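Local atomic coordinates of aminopeptidase (Aneurinibacillus sp. AM-1, PDB entry 5IB9), a protein that probably removes amino-terminal residues from peptides as a zinc-dependent aminopeptidase of the M28 family that also carries a protease-associated domain. Residues L97-G101 against G110-N114; T294-F298 against R322-L326; V337-Q342 against Y412-N416. All blocks are in the same frame, centred on the assembly; numbering follows the deposited sequence.

The three contacts follow one another along the chain and fall in two parts of the molecule. Contact 1 lies in the PA domain, where strand 91-99 meets the loop after helix 105-109; its centre is about 48 Å from that of contact 2 and about 44 Å from that of contact 3. Contacts 2 and 3 share the peptidase part, about 15 Å apart between centres. Helix 322-334, which packs on strand 294-300 in contact 2, leads on to strand 340-342 of contact 3, and Tyr412 OH reaches back to Thr324 and Asp325 on that helix. The end of the modelled chain is thus tied to the peptidase domain, while contact 1 belongs to the PA domain.

Contact 1 of 3, residues L97-G101 against G110-N114; sequences LVYVG and GKDLN
The ammonium of Lys111 stops with NZ 4.2 Å from O of Tyr99, too far for a hydrogen bond, and no hydrogen bond crosses between the two segments. Apolar carbon does the joining. The methyl CD2 of Leu113 touches Val98 on the strand and Val100 just beyond its end, 3.8 Å from CB of Val98 and 3.8 Å from CG1 of Val100. Leu113 meets Val100 tip to tip but slants across Val98; with CG opposite the carbonyl carbon (chi1 -58°), its branched end swings in toward them. Valine suits both places, since its methyls sit close to the backbone and offer a compact surface to the loop. Lys111 adds its aliphatic part: CG lies 4.2 Å from Val98 CG1, and CD runs past Val100 CG1 in the opposite direction, so that an exposed residue contributes carbon to the contact. Beyond the two segments, Val98 and Val100 hydrogen-bond through their backbones to strand 117-121, and Leu113 also touches Gln137. The chemistry implies that this corner of the PA domain, away from the zinc and inhibitor sites, is joined by shape and the hydrophobic effect, without directed polar bonds between the segments.

Contact 2 of 3, residues T294-F298 against R322-L326; sequences TIGMF and RVTDL
Arg322 runs out extended, CG trans to the backbone N, and then bends at chi3 (-63°), which brings its guanidinium back to Ile295 near the start of the strand. NH1 donates to O of Ile295 at 2.8 Å with an N-H...O angle of 156°, arriving in the carbonyl plane on a lone pair, and the oxygen in turn lies in the guanidinium plane. CG2 of Ile295 sits over one face of that flat group, so the long arginine both satisfies a carbonyl and packs against an aliphatic side chain. An alanine here is likely to leave Ile295 O without this donor and to open a gap beside the isoleucine.

Val323, one residue on, faces the strand with both methyls. CG2 presses on the backbone, 3.5 Å from CA of Gly296; a side chain at Gly296 would run into this methyl, which helps to explain why a glycine is found there. CG1 stands over the centre of the Phe298 ring in a CH-pi contact, 3.7 Å from the centroid. The edge of the same ring, at CZ, receives CD1 of Leu326 at 4.1 Å, the two side chains crossing at about a right angle. A flat phenylalanine fits because it offers a face to one helix residue and an edge to another. The CB of Met297 is directed away from the helix, and its side chain is about 9 Å from that of His228, a zinc ligand.

Helix and strand segments cross at 66°, their axes 8.1 Å apart at closest approach. Strand 294-300 runs parallel to both its neighbours, 222-228 and 358-364, and Val323 also touches Ala359 and Phe361 of the latter. Helix 382-400 also packs here, Ala395 touching both Phe298 and Leu326.

Contact 3 of 3, residues V337-Q342 against Y412-N416; sequences VLPYGQ and YPRRN
Tyr340 is bonded to the end of the modelled chain through both its backbone groups: its N donates to O of Pro413 at 3.0 Å, and its O accepts from N of Arg415 at 2.7 Å, a single parallel beta bridge about Arg414. With CG trans to its backbone N (chi1 -168°) and the chain extended to NE, Arg414 lays its carbons along the Tyr340 ring, CB over one face and 4.1 Å from the centroid. Pro339 CG comes over one face of the Arg415 guanidinium, 3.4 Å from NH1, and Val337 CG1 packs tightly on Pro413 CD. Proline suits both places, giving firm apolar surface where no N-H is needed. Gly341 avoids a clash, since a side chain there would probably strike Arg415 O. Leu338 O is buried without a partner.

Further out, Gly318 O takes Arg414 NE, Ile316 O takes Gln342 NE2, and Tyr412 OH hydrogen-bonds to Thr324 OG1 and Asp325 OD1, probably helping to fix the ring. Gly341 bonds through its backbone to strand 310-315, whereas Tyr340 N and O turn to Pro413 and Arg415, which puts 412-416 on the other edge of strand 340-342; Tyr412 rests on Met313 and Ala328 of helix 322-334.

Contact 1 of 3, residues L97-G101 against G110-N114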
ATOM      1  N   LEU A  97     -36.282  12.516   3.758  1.00 21.34           N
ATOM      2  CA  LEU A  97     -35.225  12.493   4.815  1.00 20.16           C
ATOM      3  C   LEU A  97     -35.594  11.580   5.942  1.00 20.29           C
ATOM      4  O   LEU A  97     -36.678  11.705   6.517  1.00 21.45           O
ATOM      5  CB  LEU A  97     -34.988  13.951   5.261  1.00 19.67           C
ATOM      6  CG  LEU A  97     -33.851  14.127   6.266  1.00 19.78           C
ATOM      7  CD1 LEU A  97     -32.522  13.962   5.478  1.00 23.46           C
ATOM      8  CD2 LEU A  97     -33.960  15.535   6.938  1.00 24.20           C
ATOM      9  N   VAL A  98     -34.687  10.664   6.309  1.00 18.68           N
ATOM     10  CA  VAL A  98     -34.957   9.622   7.296  1.00 20.28           C
ATOM     11  C   VAL A  98     -33.857   9.672   8.327  1.00 22.57           C
ATOM     12  O   VAL A  98     -32.651   9.514   7.973  1.00 21.30           O
ATOM     13  CB  VAL A  98     -35.001   8.156   6.697  1.00 20.69           C
ATOM     14  CG1 VAL A  98     -35.380   7.157   7.772  1.00 22.81           C
ATOM     15  CG2 VAL A  98     -35.975   8.101   5.533  1.00 25.74           C
ATOM     16  N   TYR A  99     -34.273   9.871   9.568  1.00 22.06           N
ATOM     17  CA  TYR A  99     -33.338   9.857  10.712  1.00 26.11           C
ATOM     18  C   TYR A  99     -32.941   8.452  11.079  1.00 28.17           C
ATOM     19  O   TYR A  99     -33.790   7.591  11.361  1.00 27.31           O
ATOM     20  CB  TYR A  99     -33.965  10.563  11.905  1.00 26.74           C
ATOM     21  CG  TYR A  99     -33.193  10.480  13.196  1.00 29.65           C
ATOM     22  CD1 TYR A  99     -31.889  11.018  13.292  1.00 32.63           C
ATOM     23  CD2 TYR A  99     -33.740   9.842  14.300  1.00 35.03           C
ATOM     24  CE1 TYR A  99     -31.159  10.958  14.486  1.00 34.76           C
ATOM     25  CE2 TYR A  99     -33.038   9.777  15.509  1.00 38.38           C
ATOM     26  CZ  TYR A  99     -31.748  10.345  15.593  1.00 40.03           C
ATOM     27  OH  TYR A  99     -31.078  10.265  16.785  1.00 44.18           O
ATOM     28  N   VAL A 100     -31.624   8.195  11.080  1.00 29.70           N
ATOM     29  CA  VAL A 100     -31.162   6.845  11.418  1.00 30.90           C
ATOM     30  C   VAL A 100     -30.161   6.849  12.560  1.00 33.44           C
ATOM     31  O   VAL A 100     -29.245   6.021  12.572  1.00 33.46           O
ATOM     32  CB  VAL A 100     -30.582   6.069  10.227  1.00 30.88           C
ATOM     33  CG1 VAL A 100     -31.665   5.807   9.161  1.00 28.80           C
ATOM     34  CG2 VAL A 100     -29.387   6.817   9.651  1.00 28.09           C
ATOM     35  N   GLY A 101     -30.325   7.778  13.502  1.00 34.28           N
ATOM     36  CA  GLY A 101     -29.526   7.705  14.733  1.00 37.47           C
ATOM     37  C   GLY A 101     -28.075   7.981  14.426  1.00 38.81           C
ATOM     38  O   GLY A 101     -27.780   8.927  13.712  1.00 39.63           O
ATOM     39  N   GLY A 110     -33.239  -1.617  10.417  1.00 62.13           N
ATOM     40  CA  GLY A 110     -34.695  -1.520  10.580  1.00 61.88           C
ATOM     41  C   GLY A 110     -35.454  -0.546   9.677  1.00 61.29           C
ATOM     42  O   GLY A 110     -36.669  -0.715   9.455  1.00 61.84           O
ATOM     43  N   LYS A 111     -34.755   0.468   9.155  1.00 60.07           N
ATOM     44  CA  LYS A 111     -35.410   1.532   8.376  1.00 58.40           C
ATOM     45  C   LYS A 111     -35.404   1.311   6.866  1.00 56.88           C
ATOM     46  O   LYS A 111     -34.576   0.553   6.319  1.00 57.20           O
ATOM     47  CB  LYS A 111     -34.821   2.907   8.708  1.00 58.69           C
ATOM     48  CG  LYS A 111     -35.364   3.546   9.971  1.00 60.28           C
ATOM     49  CD  LYS A 111     -34.396   3.359  11.129  1.00 63.21           C
ATOM     50  CE  LYS A 111     -35.095   3.528  12.476  1.00 64.86           C
ATOM     51  NZ  LYS A 111     -34.162   4.013  13.536  1.00 65.85           N
ATOM     52  N   ASP A 112     -36.338   1.980   6.196  1.00 54.27           N
ATOM     53  CA  ASP A 112     -36.378   1.965   4.733  1.00 52.37           C
ATOM     54  C   ASP A 112     -35.691   3.208   4.132  1.00 49.71           C
ATOM     55  O   ASP A 112     -36.228   4.339   4.198  1.00 49.11           O
ATOM     56  CB  ASP A 112     -37.821   1.815   4.222  1.00 52.90           C
ATOM     57  CG  ASP A 112     -37.923   1.891   2.694  1.00 56.15           C
ATOM     58  OD1 ASP A 112     -38.988   2.348   2.209  1.00 58.35           O
ATOM     59  OD2 ASP A 112     -36.954   1.493   1.983  1.00 59.25           O
ATOM     60  N   LEU A 113     -34.505   2.988   3.558  1.00 45.91           N
ATOM     61  CA  LEU A 113     -33.672   4.069   3.028  1.00 42.10           C
ATOM     62  C   LEU A 113     -33.596   4.112   1.531  1.00 39.91           C
ATOM     63  O   LEU A 113     -33.074   5.069   0.983  1.00 37.45           O
ATOM     64  CB  LEU A 113     -32.249   3.987   3.597  1.00 41.98           C
ATOM     65  CG  LEU A 113     -32.100   4.050   5.112  1.00 40.87           C
ATOM     66  CD1 LEU A 113     -30.653   4.025   5.513  1.00 42.00           C
ATOM     67  CD2 LEU A 113     -32.722   5.321   5.594  1.00 43.00           C
ATOM     68  N   ASN A 114     -34.116   3.085   0.848  1.00 38.48           N
ATOM     69  CA  ASN A 114     -33.874   2.995  -0.577  1.00 36.72           C
ATOM     70  C   ASN A 114     -34.413   4.223  -1.313  1.00 35.39           C
ATOM     71  O   ASN A 114     -35.613   4.535  -1.252  1.00 34.71           O
ATOM     72  CB  ASN A 114     -34.418   1.659  -1.148  1.00 38.37           C
ATOM     73  CG  ASN A 114     -34.328   1.579  -2.698  1.00 40.68           C
ATOM     74  OD1 ASN A 114     -33.247   1.718  -3.314  1.00 47.88           O
ATOM     75  ND2 ASN A 114     -35.487   1.362  -3.331  1.00 48.82           N
TER

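Contact 2 of 3, residues T294-F298 against R322-L326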
ATOM      1  N   THR A 294      14.836  -0.985  15.376  1.00 10.45           N
ATOM      2  CA  THR A 294      14.506   0.442  15.585  1.00 10.64           C
ATOM      3  C   THR A 294      14.029   0.631  17.016  1.00 10.43           C
ATOM      4  O   THR A 294      12.948   0.174  17.457  1.00 12.70           O
ATOM      5  CB  THR A 294      13.391   0.803  14.579  1.00  8.98           C
ATOM      6  OG1 THR A 294      13.888   0.732  13.263  1.00 11.93           O
ATOM      7  CG2 THR A 294      13.099   2.361  14.808  1.00 12.63           C
ATOM      8  N   ILE A 295      14.915   1.280  17.782  1.00 12.10           N
ATOM      9  CA  ILE A 295      14.688   1.442  19.199  1.00 11.10           C
ATOM     10  C   ILE A 295      13.806   2.611  19.587  1.00 12.53           C
ATOM     11  O   ILE A 295      13.290   2.660  20.698  1.00 12.15           O
ATOM     12  CB  ILE A 295      15.981   1.502  20.017  1.00 11.36           C
ATOM     13  CG1 ILE A 295      16.737   2.734  19.606  1.00 11.80           C
ATOM     14  CG2 ILE A 295      16.890   0.162  19.818  1.00 13.49           C
ATOM     15  CD1 ILE A 295      18.053   2.926  20.570  1.00 18.25           C
ATOM     16  N   GLY A 296      13.556   3.476  18.612  1.00 11.96           N
ATOM     17  CA  GLY A 296      12.654   4.579  18.907  1.00 10.64           C
ATOM     18  C   GLY A 296      12.395   5.420  17.642  1.00  9.44           C
ATOM     19  O   GLY A 296      13.278   5.555  16.772  1.00  9.53           O
ATOM     20  N   MET A 297      11.208   5.993  17.603  1.00  8.85           N
ATOM     21  CA  MET A 297      10.841   6.911  16.545  1.00  8.29           C
ATOM     22  C   MET A 297      10.277   8.141  17.258  1.00  8.49           C
ATOM     23  O   MET A 297       9.333   8.074  18.066  1.00 10.41           O
ATOM     24  CB  MET A 297       9.781   6.308  15.553  1.00 10.83           C
ATOM     25  CG  MET A 297       9.427   7.215  14.320  1.00  9.32           C
ATOM     26  SD  MET A 297       8.145   8.360  14.755  1.00 11.56           S
ATOM     27  CE  MET A 297       8.222   9.341  13.252  1.00 12.83           C
ATOM     28  N   PHE A 298      10.944   9.278  17.008  1.00  8.71           N
ATOM     29  CA  PHE A 298      10.586  10.640  17.529  1.00  9.35           C
ATOM     30  C   PHE A 298       9.877  11.388  16.450  1.00 11.62           C
ATOM     31  O   PHE A 298      10.451  11.672  15.428  1.00 13.08           O
ATOM     32  CB  PHE A 298      11.822  11.405  17.942  1.00 11.91           C
ATOM     33  CG  PHE A 298      12.601  10.798  19.084  1.00  9.49           C
ATOM     34  CD1 PHE A 298      12.646  11.519  20.322  1.00 11.04           C
ATOM     35  CD2 PHE A 298      13.313   9.598  18.979  1.00  9.75           C
ATOM     36  CE1 PHE A 298      13.369  11.008  21.376  1.00 13.42           C
ATOM     37  CE2 PHE A 298      14.044   9.089  20.077  1.00 11.34           C
ATOM     38  CZ  PHE A 298      14.080   9.787  21.259  1.00 12.99           C
ATOM     39  N   ARG A 322      10.321   3.645  25.342  1.00 12.07           N
ATOM     40  CA  ARG A 322      11.692   4.113  25.376  1.00 12.67           C
ATOM     41  C   ARG A 322      11.831   5.565  24.883  1.00 12.49           C
ATOM     42  O   ARG A 322      12.641   6.292  25.364  1.00 12.20           O
ATOM     43  CB  ARG A 322      12.564   3.170  24.570  1.00 11.75           C
ATOM     44  CG  ARG A 322      14.099   3.587  24.555  1.00 14.18           C
ATOM     45  CD  ARG A 322      14.961   2.709  23.704  1.00 15.60           C
ATOM     46  NE  ARG A 322      14.980   1.343  24.187  1.00 14.58           N
ATOM     47  CZ  ARG A 322      14.373   0.349  23.603  1.00 15.22           C
ATOM     48  NH1 ARG A 322      13.678   0.508  22.508  1.00 15.26           N
ATOM     49  NH2 ARG A 322      14.450  -0.808  24.155  1.00 20.88           N
ATOM     50  N   VAL A 323      10.985   5.948  23.939  1.00 10.30           N
ATOM     51  CA  VAL A 323      11.132   7.337  23.429  1.00  9.36           C
ATOM     52  C   VAL A 323      10.670   8.318  24.540  1.00 10.74           C
ATOM     53  O   VAL A 323      11.292   9.384  24.732  1.00 10.97           O
ATOM     54  CB  VAL A 323      10.252   7.512  22.164  1.00 10.02           C
ATOM     55  CG1 VAL A 323      10.225   8.998  21.680  1.00 10.47           C
ATOM     56  CG2 VAL A 323      10.832   6.704  21.034  1.00 10.95           C
ATOM     57  N   THR A 324       9.551   8.046  25.203  1.00  9.02           N
ATOM     58  CA  THR A 324       9.137   8.974  26.267  1.00 11.11           C
ATOM     59  C   THR A 324      10.125   8.905  27.433  1.00 10.86           C
ATOM     60  O   THR A 324      10.349   9.963  28.106  1.00 10.69           O
ATOM     61  CB  THR A 324       7.705   8.818  26.788  1.00 10.96           C
ATOM     62  OG1 THR A 324       7.588   7.514  27.429  1.00 11.35           O
ATOM     63  CG2 THR A 324       6.733   8.932  25.632  1.00 13.49           C
ATOM     64  N   ASP A 325      10.763   7.757  27.690  1.00 11.68           N
ATOM     65  CA  ASP A 325      11.798   7.732  28.749  1.00 13.14           C
ATOM     66  C   ASP A 325      12.976   8.631  28.414  1.00 11.93           C
ATOM     67  O   ASP A 325      13.537   9.338  29.288  1.00 11.92           O
ATOM     68  CB  ASP A 325      12.289   6.288  28.980  1.00 12.30           C
ATOM     69  CG  ASP A 325      11.297   5.415  29.645  1.00 18.94           C
ATOM     70  OD1 ASP A 325      10.345   5.859  30.267  1.00 15.71           O
ATOM     71  OD2 ASP A 325      11.527   4.167  29.568  1.00 18.72           O
ATOM     72  N   LEU A 326      13.415   8.614  27.130  1.00 11.73           N
ATOM     73  CA  LEU A 326      14.590   9.411  26.723  1.00 11.37           C
ATOM     74  C   LEU A 326      14.183  10.918  26.718  1.00 10.50           C
ATOM     75  O   LEU A 326      14.992  11.726  27.134  1.00 11.85           O
ATOM     76  CB  LEU A 326      15.066   9.028  25.315  1.00 11.71           C
ATOM     77  CG  LEU A 326      15.843   7.696  25.292  1.00 13.03           C
ATOM     78  CD1 LEU A 326      15.887   7.171  23.778  1.00 11.83           C
ATOM     79  CD2 LEU A 326      17.251   7.754  26.017  1.00 12.72           C
TER

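Contact 3 of 3, residues V337-Q342 against Y412-N416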
ATOM      1  N   VAL A 337      10.150  18.992  34.216  1.00 16.36           N
ATOM      2  CA  VAL A 337       9.294  17.811  34.048  1.00 17.03           C
ATOM      3  C   VAL A 337       8.558  17.858  32.740  1.00 14.12           C
ATOM      4  O   VAL A 337       7.949  18.859  32.361  1.00 18.33           O
ATOM      5  CB  VAL A 337       8.238  17.866  35.161  1.00 17.79           C
ATOM      6  CG1 VAL A 337       7.194  16.774  34.881  1.00 19.10           C
ATOM      7  CG2 VAL A 337       8.881  17.672  36.485  1.00 21.99           C
ATOM      8  N   LEU A 338       8.705  16.774  31.961  1.00 14.38           N
ATOM      9  CA  LEU A 338       8.003  16.622  30.689  1.00 13.15           C
ATOM     10  C   LEU A 338       6.963  15.562  30.769  1.00 13.53           C
ATOM     11  O   LEU A 338       7.270  14.394  30.806  1.00 14.56           O
ATOM     12  CB  LEU A 338       9.028  16.325  29.539  1.00 13.91           C
ATOM     13  CG  LEU A 338       8.471  16.172  28.123  1.00 14.06           C
ATOM     14  CD1 LEU A 338       7.773  17.460  27.798  1.00 17.33           C
ATOM     15  CD2 LEU A 338       9.692  16.020  27.127  1.00 14.48           C
ATOM     16  N   PRO A 339       5.719  15.958  30.741  1.00 13.04           N
ATOM     17  CA  PRO A 339       4.645  15.005  30.853  1.00 13.44           C
ATOM     18  C   PRO A 339       4.411  14.163  29.578  1.00 14.61           C
ATOM     19  O   PRO A 339       4.893  14.509  28.452  1.00 12.94           O
ATOM     20  CB  PRO A 339       3.415  15.883  31.074  1.00 16.79           C
ATOM     21  CG  PRO A 339       3.836  17.133  31.448  1.00 18.83           C
ATOM     22  CD  PRO A 339       5.201  17.312  30.643  1.00 15.14           C
ATOM     23  N   TYR A 340       3.694  13.057  29.710  1.00 14.98           N
ATOM     24  CA  TYR A 340       3.237  12.352  28.505  1.00 14.62           C
ATOM     25  C   TYR A 340       1.714  12.267  28.493  1.00 14.75           C
ATOM     26  O   TYR A 340       1.076  12.439  29.565  1.00 16.94           O
ATOM     27  CB  TYR A 340       3.875  10.940  28.370  1.00 14.96           C
ATOM     28  CG  TYR A 340       3.394   9.933  29.424  1.00 13.84           C
ATOM     29  CD1 TYR A 340       2.663   8.819  29.006  1.00 20.01           C
ATOM     30  CD2 TYR A 340       3.736  10.118  30.758  1.00 16.11           C
ATOM     31  CE1 TYR A 340       2.229   7.848  29.998  1.00 19.41           C
ATOM     32  CE2 TYR A 340       3.284   9.156  31.764  1.00 18.80           C
ATOM     33  CZ  TYR A 340       2.554   8.089  31.332  1.00 23.42           C
ATOM     34  OH  TYR A 340       2.109   7.123  32.223  1.00 24.71           O
ATOM     35  N   GLY A 341       1.133  11.861  27.374  1.00 15.05           N
ATOM     36  CA  GLY A 341      -0.289  11.590  27.318  1.00 15.55           C
ATOM     37  C   GLY A 341      -0.604  10.621  26.186  1.00 15.88           C
ATOM     38  O   GLY A 341       0.291  10.059  25.558  1.00 15.04           O
ATOM     39  N   GLN A 342      -1.915  10.521  25.845  1.00 16.46           N
ATOM     40  CA  GLN A 342      -2.362   9.616  24.798  1.00 16.33           C
ATOM     41  C   GLN A 342      -2.871  10.426  23.648  1.00 17.17           C
ATOM     42  O   GLN A 342      -3.841  11.170  23.811  1.00 18.31           O
ATOM     43  CB  GLN A 342      -3.543   8.751  25.329  1.00 18.87           C
ATOM     44  CG  GLN A 342      -3.967   7.760  24.260  1.00 17.38           C
ATOM     45  CD  GLN A 342      -4.848   6.635  24.808  1.00 27.82           C
ATOM     46  OE1 GLN A 342      -5.474   6.809  25.847  1.00 34.11           O
ATOM     47  NE2 GLN A 342      -4.918   5.516  24.120  1.00 27.56           N
ATOM     48  N   TYR A 412       7.805  10.753  35.603  1.00 18.50           N
ATOM     49  CA  TYR A 412       7.204  11.850  34.952  1.00 15.30           C
ATOM     50  C   TYR A 412       5.736  11.531  34.777  1.00 15.39           C
ATOM     51  O   TYR A 412       5.398  10.357  34.629  1.00 18.43           O
ATOM     52  CB  TYR A 412       7.995  12.099  33.608  1.00 16.24           C
ATOM     53  CG  TYR A 412       8.065  10.885  32.646  1.00 13.39           C
ATOM     54  CD1 TYR A 412       9.004   9.863  32.866  1.00 14.97           C
ATOM     55  CD2 TYR A 412       7.258  10.814  31.526  1.00 15.15           C
ATOM     56  CE1 TYR A 412       9.167   8.786  31.948  1.00 13.88           C
ATOM     57  CE2 TYR A 412       7.391   9.694  30.609  1.00 16.65           C
ATOM     58  CZ  TYR A 412       8.333   8.775  30.823  1.00 13.20           C
ATOM     59  OH  TYR A 412       8.425   7.698  29.952  1.00 15.02           O
ATOM     60  N   PRO A 413       4.839  12.537  34.757  1.00 15.81           N
ATOM     61  CA  PRO A 413       3.390  12.324  34.912  1.00 17.43           C
ATOM     62  C   PRO A 413       2.647  12.177  33.639  1.00 19.41           C
ATOM     63  O   PRO A 413       3.104  12.685  32.608  1.00 17.63           O
ATOM     64  CB  PRO A 413       2.939  13.627  35.566  1.00 18.47           C
ATOM     65  CG  PRO A 413       3.848  14.689  34.955  1.00 19.54           C
ATOM     66  CD  PRO A 413       5.166  13.988  34.905  1.00 18.37           C
ATOM     67  N   ARG A 414       1.538  11.444  33.672  1.00 20.71           N
ATOM     68  CA  ARG A 414       0.612  11.429  32.597  1.00 23.80           C
ATOM     69  C   ARG A 414      -0.279  12.602  32.729  1.00 27.08           C
ATOM     70  O   ARG A 414      -0.761  12.896  33.833  1.00 27.47           O
ATOM     71  CB  ARG A 414      -0.205  10.134  32.651  1.00 23.70           C
ATOM     72  CG  ARG A 414      -1.058   9.794  31.403  1.00 27.24           C
ATOM     73  CD  ARG A 414      -1.319   8.257  31.489  1.00 32.55           C
ATOM     74  NE  ARG A 414      -2.097   7.654  30.399  1.00 35.74           N
ATOM     75  CZ  ARG A 414      -3.292   8.073  30.005  1.00 36.27           C
ATOM     76  NH1 ARG A 414      -3.837   9.150  30.573  1.00 41.83           N
ATOM     77  NH2 ARG A 414      -3.950   7.428  29.035  1.00 33.35           N
ATOM     78  N   ARG A 415      -0.521  13.303  31.629  1.00 28.29           N
ATOM     79  CA  ARG A 415      -1.365  14.487  31.646  1.00 34.37           C
ATOM     80  C   ARG A 415      -2.391  14.407  30.552  1.00 35.97           C
ATOM     81  O   ARG A 415      -2.055  14.031  29.430  1.00 35.90           O
ATOM     82  CB  ARG A 415      -0.553  15.766  31.578  1.00 34.82           C
ATOM     83  CG  ARG A 415      -0.173  16.191  32.996  1.00 40.24           C
ATOM     84  CD  ARG A 415       0.471  17.556  33.133  1.00 44.97           C
ATOM     85  NE  ARG A 415       1.403  17.541  34.279  1.00 48.18           N
ATOM     86  CZ  ARG A 415       2.375  18.442  34.463  1.00 51.89           C
ATOM     87  NH1 ARG A 415       2.522  19.421  33.574  1.00 53.44           N
ATOM     88  NH2 ARG A 415       3.198  18.382  35.522  1.00 52.35           N
ATOM     89  N   ASN A 416      -3.647  14.738  30.881  1.00 39.13           N
ATOM     90  CA  ASN A 416      -4.804  14.645  29.939  1.00 42.32           C
ATOM     91  C   ASN A 416      -5.324  16.003  29.465  1.00 42.38           C
ATOM     92  O   ASN A 416      -4.863  16.526  28.435  1.00 44.70           O
ATOM     93  CB  ASN A 416      -5.951  13.827  30.556  1.00 42.81           C
ATOM     94  CG  ASN A 416      -5.467  12.526  31.196  1.00 48.29           C
ATOM     95  OD1 ASN A 416      -5.978  12.102  32.238  1.00 53.42           O
ATOM     96  ND2 ASN A 416      -4.461  11.888  30.572  1.00 53.73           N
TER
HETATM   97  O   HOH W   1       5.883  20.155  33.642  1.00 27.29           O
HETATM   98  O   HOH W   2      -3.766  11.284  27.938  1.00 35.43           O
HETATM   99  O   HOH W   3      -3.629  12.871  26.977  1.00 38.39           O